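Local structure of ribonucleoside-diphosphate reductase subunit beta (Clostridium botulinum, 6ZJK) at residues F70-L78 with I139-T150; S228-R236 with E329-L337. The protein is the diiron R2 subunit of a ribonucleotide reductase, which probably generates the radical needed to reduce ribonucleoside diphosphates to deoxyribonucleotides. One frame throughout, in Å; residues are numbered along the deposited sequence.

Contact 1. Residues F70-L78 with I139-T150; sequences FWIPEEISL and IHAQSYSYILDT. With FE (Fe (III) ion), chain H; GOL (glycerol), chain F.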
loop_
_atom_site.group_PDB
_atom_site.type_symbol
_atom_site.label_atom_id
_atom_site.label_comp_id
_atom_site.label_asym_id
_atom_site.label_seq_id
_atom_site.Cartn_x
_atom_site.Cartn_y
_atom_site.Cartn_z
ATOM N N PHE A 70 9.100 -2.293 -10.600
ATOM C CA PHE A 70 9.001 -3.321 -9.550
ATOM C C PHE A 70 10.260 -4.193 -9.484
ATOM O O PHE A 70 10.798 -4.626 -10.506
ATOM C CB PHE A 70 7.746 -4.183 -9.788
ATOM C CG PHE A 70 7.583 -5.354 -8.822
ATOM C CD1 PHE A 70 7.059 -5.165 -7.560
ATOM C CD2 PHE A 70 7.905 -6.647 -9.208
ATOM C CE1 PHE A 70 6.896 -6.249 -6.681
ATOM C CE2 PHE A 70 7.733 -7.732 -8.341
ATOM C CZ PHE A 70 7.236 -7.529 -7.076
ATOM N N TRP A 71 10.707 -4.458 -8.281
ATOM C CA TRP A 71 11.878 -5.275 -8.046
ATOM C C TRP A 71 11.743 -6.023 -6.717
ATOM O O TRP A 71 11.000 -5.642 -5.867
ATOM C CB TRP A 71 13.164 -4.437 -8.104
ATOM C CG TRP A 71 13.221 -3.388 -7.079
ATOM C CD1 TRP A 71 12.491 -2.279 -7.031
ATOM C CD2 TRP A 71 14.038 -3.377 -5.924
ATOM N NE1 TRP A 71 12.786 -1.573 -5.932
ATOM C CE2 TRP A 71 13.741 -2.232 -5.227
ATOM C CE3 TRP A 71 14.990 -4.240 -5.406
ATOM C CZ2 TRP A 71 14.351 -1.916 -4.048
ATOM C CZ3 TRP A 71 15.585 -3.926 -4.246
ATOM C CH2 TRP A 71 15.275 -2.777 -3.579
ATOM N N ILE A 72 12.469 -7.105 -6.592
ATOM C CA ILE A 72 12.468 -7.941 -5.422
ATOM C C ILE A 72 13.884 -8.019 -4.911
ATOM O O ILE A 72 14.736 -8.551 -5.539
ATOM C CB ILE A 72 11.919 -9.351 -5.718
ATOM C CG1 ILE A 72 10.514 -9.279 -6.307
ATOM C CG2 ILE A 72 11.895 -10.173 -4.463
ATOM C CD1 ILE A 72 9.913 -10.607 -6.666
ATOM N N PRO A 73 14.100 -7.485 -3.749
ATOM C CA PRO A 73 15.399 -7.380 -3.102
ATOM C C PRO A 73 16.167 -8.664 -3.039
ATOM O O PRO A 73 17.290 -8.737 -3.447
ATOM C CB PRO A 73 15.067 -6.901 -1.727
ATOM C CG PRO A 73 13.774 -6.296 -1.842
ATOM C CD PRO A 73 13.052 -6.862 -2.975
ATOM N N GLU A 74 15.505 -9.762 -2.692
ATOM C CA GLU A 74 16.147 -11.092 -2.600
ATOM C C GLU A 74 16.605 -11.710 -3.885
ATOM O O GLU A 74 17.297 -12.620 -3.863
ATOM C CB GLU A 74 15.323 -12.076 -1.776
ATOM C CG GLU A 74 15.256 -11.721 -0.312
ATOM C CD GLU A 74 14.477 -12.693 0.557
ATOM O OE1 GLU A 74 13.970 -13.686 0.028
ATOM O OE2 GLU A 74 14.382 -12.458 1.767
ATOM N N GLU A 75 16.292 -11.067 -4.987
ATOM C CA GLU A 75 16.715 -11.553 -6.264
ATOM C C GLU A 75 18.111 -11.020 -6.638
ATOM O O GLU A 75 18.621 -11.348 -7.658
ATOM C CB GLU A 75 15.673 -11.211 -7.335
ATOM C CG GLU A 75 14.671 -12.309 -7.637
ATOM C CD GLU A 75 13.568 -11.934 -8.628
ATOM O OE1 GLU A 75 12.629 -12.697 -8.777
ATOM O OE2 GLU A 75 13.607 -10.894 -9.266
ATOM N N ILE A 76 18.703 -10.190 -5.794
ATOM C CA ILE A 76 20.006 -9.646 -6.037
ATOM C C ILE A 76 20.986 -10.354 -5.130
ATOM O O ILE A 76 20.887 -10.266 -3.973
ATOM C CB ILE A 76 20.006 -8.155 -5.765
ATOM C CG1 ILE A 76 19.162 -7.439 -6.786
ATOM C CG2 ILE A 76 21.401 -7.626 -5.811
ATOM C CD1 ILE A 76 18.517 -6.221 -6.233
ATOM N N SER A 77 21.951 -11.019 -5.690
ATOM C CA SER A 77 22.852 -11.795 -4.845
ATOM C C SER A 77 23.888 -10.912 -4.154
ATOM O O SER A 77 24.507 -10.047 -4.779
ATOM C CB SER A 77 23.579 -12.841 -5.677
ATOM O OG SER A 77 24.786 -13.187 -5.039
ATOM N N LEU A 78 24.134 -11.261 -2.890
ATOM C CA LEU A 78 25.056 -10.567 -1.993
ATOM C C LEU A 78 26.341 -11.363 -1.778
ATOM O O LEU A 78 27.088 -11.083 -0.835
ATOM C CB LEU A 78 24.389 -10.273 -0.643
ATOM C CG LEU A 78 23.264 -9.231 -0.680
ATOM C CD1 LEU A 78 22.702 -8.939 0.716
ATOM C CD2 LEU A 78 23.732 -7.932 -1.357
ATOM N N ILE A 139 8.928 -2.418 0.791
ATOM C CA ILE A 139 9.974 -3.191 0.124
ATOM C C ILE A 139 11.368 -2.656 0.470
ATOM O O ILE A 139 12.324 -3.435 0.634
ATOM C CB ILE A 139 9.704 -3.239 -1.387
ATOM C CG1 ILE A 139 8.451 -4.097 -1.633
ATOM C CG2 ILE A 139 10.887 -3.803 -2.160
ATOM C CD1 ILE A 139 8.257 -4.465 -3.083
ATOM N N HIS A 140 11.472 -1.373 0.682
ATOM C CA HIS A 140 12.736 -0.738 1.000
ATOM C C HIS A 140 13.188 -1.189 2.362
ATOM O O HIS A 140 14.262 -1.608 2.533
ATOM C CB HIS A 140 12.653 0.784 0.918
ATOM C CG HIS A 140 12.467 1.304 -0.474
ATOM N ND1 HIS A 140 12.063 2.588 -0.753
ATOM C CD2 HIS A 140 12.568 0.679 -1.657
ATOM C CE1 HIS A 140 11.943 2.710 -2.049
ATOM N NE2 HIS A 140 12.244 1.573 -2.617
ATOM N N ALA A 141 12.295 -1.115 3.293
ATOM C CA ALA A 141 12.596 -1.511 4.662
ATOM C C ALA A 141 13.010 -2.973 4.735
ATOM O O ALA A 141 13.917 -3.335 5.501
ATOM C CB ALA A 141 11.395 -1.230 5.564
ATOM N N GLN A 142 12.425 -3.841 3.940
ATOM C CA GLN A 142 12.748 -5.248 3.932
ATOM C C GLN A 142 14.073 -5.544 3.336
ATOM O O GLN A 142 14.725 -6.455 3.729
ATOM C CB GLN A 142 11.710 -6.050 3.175
ATOM C CG GLN A 142 11.828 -7.535 3.316
ATOM C CD GLN A 142 12.436 -8.161 2.152
ATOM O OE1 GLN A 142 12.268 -7.731 1.068
ATOM N NE2 GLN A 142 13.138 -9.181 2.367
ATOM N N SER A 143 14.425 -4.783 2.329
ATOM C CA SER A 143 15.745 -4.815 1.710
ATOM C C SER A 143 16.853 -4.733 2.752
ATOM O O SER A 143 17.961 -5.233 2.506
ATOM C CB SER A 143 15.909 -3.682 0.682
ATOM O OG SER A 143 16.092 -2.416 1.307
ATOM N N TYR A 144 16.603 -3.950 3.771
ATOM C CA TYR A 144 17.578 -3.716 4.805
ATOM C C TYR A 144 17.692 -4.965 5.672
ATOM O O TYR A 144 18.747 -5.333 6.025
ATOM C CB TYR A 144 17.306 -2.462 5.640
ATOM C CG TYR A 144 17.084 -1.181 4.837
ATOM C CD1 TYR A 144 17.825 -0.918 3.727
ATOM C CD2 TYR A 144 16.129 -0.279 5.188
ATOM C CE1 TYR A 144 17.626 0.214 2.996
ATOM C CE2 TYR A 144 15.932 0.860 4.463
ATOM C CZ TYR A 144 16.679 1.091 3.371
ATOM O OH TYR A 144 16.464 2.183 2.642
ATOM N N SER A 145 16.582 -5.587 6.005
ATOM C CA SER A 145 16.610 -6.859 6.723
ATOM C C SER A 145 17.366 -7.919 5.925
ATOM O O SER A 145 18.116 -8.723 6.496
ATOM C CB SER A 145 15.186 -7.330 7.039
ATOM O OG SER A 145 14.774 -6.897 8.331
ATOM N N TYR A 146 17.148 -7.933 4.629
ATOM C CA TYR A 146 17.806 -8.857 3.760
ATOM C C TYR A 146 19.315 -8.639 3.732
ATOM O O TYR A 146 20.035 -9.572 3.739
ATOM C CB TYR A 146 17.250 -8.809 2.364
ATOM C CG TYR A 146 18.030 -9.537 1.331
ATOM C CD1 TYR A 146 18.281 -10.854 1.431
ATOM C CD2 TYR A 146 18.471 -8.919 0.224
ATOM C CE1 TYR A 146 18.967 -11.515 0.481
ATOM C CE2 TYR A 146 19.162 -9.575 -0.740
ATOM C CZ TYR A 146 19.416 -10.875 -0.597
ATOM O OH TYR A 146 20.093 -11.530 -1.547
ATOM N N ILE A 147 19.765 -7.399 3.637
ATOM C CA ILE A 147 21.208 -7.110 3.667
ATOM C C ILE A 147 21.830 -7.599 4.980
ATOM O O ILE A 147 22.839 -8.314 4.981
ATOM C CB ILE A 147 21.483 -5.613 3.441
ATOM C CG1 ILE A 147 21.162 -5.220 1.992
ATOM C CG2 ILE A 147 22.950 -5.261 3.800
ATOM C CD1 ILE A 147 21.152 -3.706 1.724
ATOM N N LEU A 148 21.241 -7.200 6.112
ATOM C CA LEU A 148 21.862 -7.441 7.406
ATOM C C LEU A 148 21.860 -8.915 7.776
ATOM O O LEU A 148 22.807 -9.397 8.420
ATOM C CB LEU A 148 21.181 -6.598 8.485
ATOM C CG LEU A 148 21.317 -5.080 8.356
ATOM C CD1 LEU A 148 20.602 -4.474 9.542
ATOM C CD2 LEU A 148 22.828 -4.603 8.292
ATOM N N ASP A 149 20.782 -9.637 7.421
ATOM C CA ASP A 149 20.703 -11.055 7.730
ATOM C C ASP A 149 21.645 -11.864 6.854
ATOM O O ASP A 149 22.043 -12.969 7.241
ATOM C CB ASP A 149 19.259 -11.558 7.560
ATOM C CG ASP A 149 19.042 -12.933 8.181
ATOM O OD1 ASP A 149 19.308 -13.101 9.400
ATOM O OD2 ASP A 149 18.600 -13.847 7.457
ATOM N N THR A 150 22.027 -11.333 5.690
ATOM C CA THR A 150 22.870 -12.113 4.795
ATOM C C THR A 150 24.359 -11.860 4.998
ATOM O O THR A 150 25.138 -12.821 5.018
ATOM C CB THR A 150 22.480 -11.851 3.342
ATOM O OG1 THR A 150 21.118 -12.225 3.173
ATOM C CG2 THR A 150 23.329 -12.703 2.419
HETATM FE FE FE H . 12.015 4.578 0.519
HETATM C C1 GOL F . 11.856 -10.680 5.174
HETATM O O1 GOL F . 13.186 -10.247 5.047
HETATM C C2 GOL F . 11.570 -11.662 4.085
HETATM O O2 GOL F . 12.637 -12.561 3.866
HETATM C C3 GOL F . 10.281 -12.388 4.286
HETATM O O3 GOL F . 10.064 -13.106 3.087
HETATM O O HOH W 1 13.061 -9.558 -1.216
HETATM O O HOH W 2 22.978 -13.349 -1.547
HETATM O O HOH W 3 11.727 5.773 -1.558
#
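Ile139 sets its CG2 against the Pro73 ring, 3.8 Å from CG, while its CD1 reaches Phe70 CE1. The CB of His140 points away from the loop, yet its ring swings back and meets Trp71 edge to edge, CD2 4.0 Å from CZ2. His140 ND1 binds an iron (III) ion. Its NE2 and Trp71 NE1 both bond Asp237, so one carboxylate fixes both rings. A bend at chi2 (-102°) lays Gln142 OE1 by the Pro73 ring, 3.6 Å from Pro73 CG, and lets NE2 bond O1 of a glycerol, probably from the crystallisation liquor. OE1 shares a water with Glu74 N. Glycerol O2 bonds Glu74 OE2, and Glu74 OE1 pairs with Arg64 of the second subunit. Ser143 CB packs on Pro73 CB. Tyr146, with CG trans to its own N (chi1 169°), stands between two side chains. Glu74 CG lies over one ring face, 3.6 Å from Tyr146 CD1, and Leu78 CD1 over the opposite face. Tyr146 OH donates to Ile76 O at 2.8 Å, tilted 32° from the carbonyl plane. Leu78 CD1 also rests on Ile147 and Thr150 CB. The loop is pinned along an iron-ligand helix of the R2 diiron helical bundle, at the dimer interface.

Contact 2. Residues S228-R236 with E329-L337; sequences STIFKYINR and EWIDGFSKL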
loop_
_atom_site.group_PDB
_atom_site.type_symbol
_atom_site.label_atom_id
_atom_site.label_comp_id
_atom_site.label_asym_id
_atom_site.label_seq_id
_atom_site.Cartn_x
_atom_site.Cartn_y
_atom_site.Cartn_z
ATOM N N SER A 228 25.303 -1.758 -2.995
ATOM C CA SER A 228 25.101 -0.532 -3.746
ATOM C C SER A 228 24.057 -0.748 -4.841
ATOM O O SER A 228 23.195 0.108 -5.052
ATOM C CB SER A 228 26.445 -0.059 -4.308
ATOM O OG SER A 228 26.296 0.814 -5.407
ATOM N N THR A 229 24.065 -1.920 -5.492
ATOM C CA THR A 229 23.027 -2.243 -6.474
ATOM C C THR A 229 21.626 -2.161 -5.869
ATOM O O THR A 229 20.717 -1.572 -6.469
ATOM C CB THR A 229 23.292 -3.616 -7.093
ATOM O OG1 THR A 229 24.546 -3.561 -7.792
ATOM C CG2 THR A 229 22.204 -3.970 -8.081
ATOM N N ILE A 230 21.429 -2.724 -4.674
ATOM C CA ILE A 230 20.143 -2.547 -4.001
ATOM C C ILE A 230 19.816 -1.058 -3.842
ATOM O O ILE A 230 18.682 -0.637 -4.105
ATOM C CB ILE A 230 20.132 -3.283 -2.648
ATOM C CG1 ILE A 230 20.102 -4.793 -2.877
ATOM C CG2 ILE A 230 18.935 -2.878 -1.807
ATOM C CD1 ILE A 230 20.176 -5.640 -1.572
ATOM N N PHE A 231 20.805 -0.225 -3.458
ATOM C CA PHE A 231 20.487 1.186 -3.252
ATOM C C PHE A 231 20.182 1.915 -4.561
ATOM O O PHE A 231 19.444 2.900 -4.535
ATOM C CB PHE A 231 21.597 1.898 -2.448
ATOM C CG PHE A 231 21.430 1.720 -0.958
ATOM C CD1 PHE A 231 20.477 2.469 -0.267
ATOM C CD2 PHE A 231 22.145 0.736 -0.265
ATOM C CE1 PHE A 231 20.257 2.269 1.109
ATOM C CE2 PHE A 231 21.944 0.529 1.118
ATOM C CZ PHE A 231 20.998 1.294 1.802
ATOM N N LYS A 232 20.708 1.460 -5.704
ATOM C CA LYS A 232 20.298 2.045 -6.980
ATOM C C LYS A 232 18.817 1.804 -7.250
ATOM O O LYS A 232 18.134 2.667 -7.819
ATOM C CB LYS A 232 21.134 1.486 -8.131
ATOM C CG LYS A 232 22.591 1.940 -8.138
ATOM C CD LYS A 232 23.343 1.213 -9.235
ATOM C CE LYS A 232 24.800 1.596 -9.266
ATOM N NZ LYS A 232 25.524 0.978 -10.417
ATOM N N TYR A 233 18.300 0.625 -6.873
ATOM C CA TYR A 233 16.877 0.375 -7.081
ATOM C C TYR A 233 16.028 1.261 -6.183
ATOM O O TYR A 233 15.002 1.807 -6.620
ATOM C CB TYR A 233 16.556 -1.107 -6.843
ATOM C CG TYR A 233 16.882 -1.983 -8.022
ATOM C CD1 TYR A 233 15.969 -2.131 -9.074
ATOM C CD2 TYR A 233 18.093 -2.648 -8.103
ATOM C CE1 TYR A 233 16.258 -2.929 -10.162
ATOM C CE2 TYR A 233 18.392 -3.460 -9.186
ATOM C CZ TYR A 233 17.465 -3.603 -10.210
ATOM O OH TYR A 233 17.759 -4.402 -11.294
ATOM N N ILE A 234 16.487 1.469 -4.987
ATOM C CA ILE A 234 15.787 2.305 -4.068
ATOM C C ILE A 234 15.809 3.745 -4.576
ATOM O O ILE A 234 14.864 4.418 -4.466
ATOM C CB ILE A 234 16.408 2.260 -2.693
ATOM C CG1 ILE A 234 16.401 0.838 -2.126
ATOM C CG2 ILE A 234 15.686 3.140 -1.735
ATOM C CD1 ILE A 234 16.717 0.798 -0.672
ATOM N N ASN A 235 16.946 4.174 -5.095
ATOM C CA ASN A 235 17.151 5.511 -5.637
ATOM C C ASN A 235 16.138 5.707 -6.773
ATOM O O ASN A 235 15.463 6.626 -6.758
ATOM C CB ASN A 235 18.574 5.652 -6.141
ATOM C CG ASN A 235 19.045 7.097 -6.267
ATOM O OD1 ASN A 235 18.286 8.025 -6.310
ATOM N ND2 ASN A 235 20.324 7.241 -6.298
ATOM N N ARG A 236 16.068 4.784 -7.706
ATOM C CA ARG A 236 15.096 4.813 -8.756
ATOM C C ARG A 236 13.658 5.052 -8.255
ATOM O O ARG A 236 13.032 5.967 -8.691
ATOM C CB ARG A 236 15.193 3.603 -9.597
ATOM C CG ARG A 236 14.320 3.656 -10.811
ATOM C CD ARG A 236 14.533 2.485 -11.698
ATOM N NE ARG A 236 13.995 1.253 -11.169
ATOM C CZ ARG A 236 14.011 0.122 -11.823
ATOM N NH1 ARG A 236 14.499 0.077 -12.996
ATOM N NH2 ARG A 236 13.535 -0.962 -11.316
ATOM N N GLU A 329 29.896 15.196 -9.383
ATOM C CA GLU A 329 29.171 14.909 -10.620
ATOM C C GLU A 329 29.131 13.418 -10.967
ATOM O O GLU A 329 28.211 12.983 -11.676
ATOM C CB GLU A 329 29.748 15.730 -11.776
ATOM C CG GLU A 329 28.845 15.654 -12.980
ATOM C CD GLU A 329 28.811 16.926 -13.784
ATOM O OE1 GLU A 329 29.170 17.994 -13.233
ATOM O OE2 GLU A 329 28.380 16.857 -14.957
ATOM N N TRP A 330 30.151 12.663 -10.539
ATOM C CA TRP A 330 30.233 11.249 -10.890
ATOM C C TRP A 330 29.035 10.453 -10.395
ATOM O O TRP A 330 28.733 9.406 -10.970
ATOM C CB TRP A 330 31.518 10.634 -10.322
ATOM C CG TRP A 330 31.573 10.653 -8.815
ATOM C CD1 TRP A 330 32.116 11.634 -8.019
ATOM C CD2 TRP A 330 31.067 9.647 -7.922
ATOM N NE1 TRP A 330 31.971 11.295 -6.689
ATOM C CE2 TRP A 330 31.333 10.083 -6.604
ATOM C CE3 TRP A 330 30.406 8.428 -8.108
ATOM C CZ2 TRP A 330 30.970 9.336 -5.478
ATOM C CZ3 TRP A 330 30.047 7.676 -6.977
ATOM C CH2 TRP A 330 30.326 8.140 -5.686
ATOM N N ILE A 331 28.343 10.929 -9.355
ATOM C CA ILE A 331 27.222 10.191 -8.765
ATOM C C ILE A 331 26.097 9.972 -9.777
ATOM O O ILE A 331 25.416 8.934 -9.758
ATOM C CB ILE A 331 26.702 10.930 -7.519
ATOM C CG1 ILE A 331 27.624 10.715 -6.330
ATOM C CG2 ILE A 331 25.338 10.415 -7.111
ATOM C CD1 ILE A 331 27.117 11.393 -5.077
ATOM N N ASP A 332 25.848 10.958 -10.644
ATOM C CA ASP A 332 24.676 10.884 -11.513
ATOM C C ASP A 332 24.758 9.690 -12.452
ATOM O O ASP A 332 23.801 8.920 -12.575
ATOM C CB ASP A 332 24.513 12.190 -12.296
ATOM C CG ASP A 332 24.148 13.345 -11.394
ATOM O OD1 ASP A 332 23.964 13.094 -10.175
ATOM O OD2 ASP A 332 24.007 14.482 -11.889
ATOM N N GLY A 333 25.914 9.490 -13.086
ATOM C CA GLY A 333 26.078 8.326 -13.942
ATOM C C GLY A 333 26.199 7.041 -13.136
ATOM O O GLY A 333 25.708 5.989 -13.555
ATOM N N PHE A 334 26.845 7.110 -11.967
ATOM C CA PHE A 334 27.074 5.916 -11.161
ATOM C C PHE A 334 25.765 5.313 -10.656
ATOM O O PHE A 334 25.606 4.093 -10.642
ATOM C CB PHE A 334 27.997 6.248 -9.986
ATOM C CG PHE A 334 28.522 5.038 -9.268
ATOM C CD1 PHE A 334 27.807 4.469 -8.221
ATOM C CD2 PHE A 334 29.743 4.478 -9.632
ATOM C CE1 PHE A 334 28.292 3.347 -7.552
ATOM C CE2 PHE A 334 30.229 3.351 -8.975
ATOM C CZ PHE A 334 29.513 2.796 -7.924
ATOM N N SER A 335 24.812 6.153 -10.249
ATOM C CA SER A 335 23.565 5.688 -9.653
ATOM C C SER A 335 22.619 5.020 -10.651
ATOM O O SER A 335 21.613 4.442 -10.226
ATOM C CB SER A 335 22.859 6.864 -8.985
ATOM O OG SER A 335 22.391 7.795 -9.965
ATOM N N LYS A 336 22.913 5.074 -11.948
ATOM C CA LYS A 336 22.003 4.558 -12.963
ATOM C C LYS A 336 22.136 3.048 -13.120
ATOM O O LYS A 336 23.178 2.460 -12.830
ATOM C CB LYS A 336 22.265 5.234 -14.307
ATOM C CG LYS A 336 21.293 6.333 -14.646
ATOM C CD LYS A 336 21.169 7.354 -13.525
ATOM C CE LYS A 336 20.308 8.552 -13.936
ATOM N NZ LYS A 336 20.346 9.614 -12.886
ATOM N N LEU A 337 21.044 2.418 -13.548
ATOM C CA LEU A 337 21.038 0.982 -13.801
ATOM C C LEU A 337 21.319 0.668 -15.268
ATOM O O LEU A 337 22.198 -0.143 -15.577
ATOM C CB LEU A 337 19.703 0.371 -13.372
ATOM C CG LEU A 337 19.526 0.352 -11.854
ATOM C CD1 LEU A 337 18.064 0.244 -11.465
ATOM C CD2 LEU A 337 20.356 -0.769 -11.226
HETATM O O HOH W 4 19.113 4.452 -9.708
#
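Van der Waals packing centres on Leu337, the last modelled residue, which straddles Lys232, Tyr233 and Arg236. Its CD1 sits over the middle of one Tyr233 ring face, 3.9 Å from the ring centroid and 13° off the normal, a CH-pi contact. The same methyl lies on the flat face of a charged group, the Arg236 guanidinium, 3.9 Å from NH1 and offset toward its rim. Its other methyl, CD2, touches Lys232 CB and Tyr233 CE2.

The charged contact belongs to Lys232. The extended Lys232 chain runs alongside the 334-337 backbone, Lys232 CG 3.4 Å from Ser335 O. The chain ends with NZ over a face of the Phe334 ring. This is a cation-pi contact, 4.9 Å from Lys232 NZ to the ring centroid. Lys232 NZ also lies 3.1 Å from Phe334 O. With its CG trans to N (chi1 -168°), Phe334 directs its ring to the 228-232 side, where the CE1 edge meets Ser228 OG.

Polar bridging falls to a water. It donates to Lys232 O and, at 2.6 Å, to Ser335 O, tying the two backbones where they come nearest. Asn235 ND2 packs on Ser335 CB, 3.7 Å away, while its hydrogen bond goes to Tyr216 on helix 190-220.

The arrangement is plain packing of the last ordered residues of the chain, the short helix 330-334 and its tail, across helix 225-255. That helix also carries the iron ligands Glu238 and His241 of the R2 diiron fold.

In the fold
Contact 1 is the more buried, with 8 of its 14 touching residues buried against 2 of 9 in contact 2, which is more a surface contact. They meet through helix 225-255. Contact 1 lays a loop on helix 124-151, and contact 2 lays the C-terminal tail on helix 225-255. Their helices pack together directly, Ile147 CG1 on Ile230 CD1 at 3.7 Å, and Trp71 of contact 1 stacks on Tyr233 of contact 2. Their centres are about 16 Å apart. Contact 1 holds an iron ligand and borders the second subunit, with a direct hydrogen bond and a ring gripped on both faces. In contact 2 no residue of the two segments binds iron and no other chain touches it. It relies on a lysine, a leucine and a bridging water.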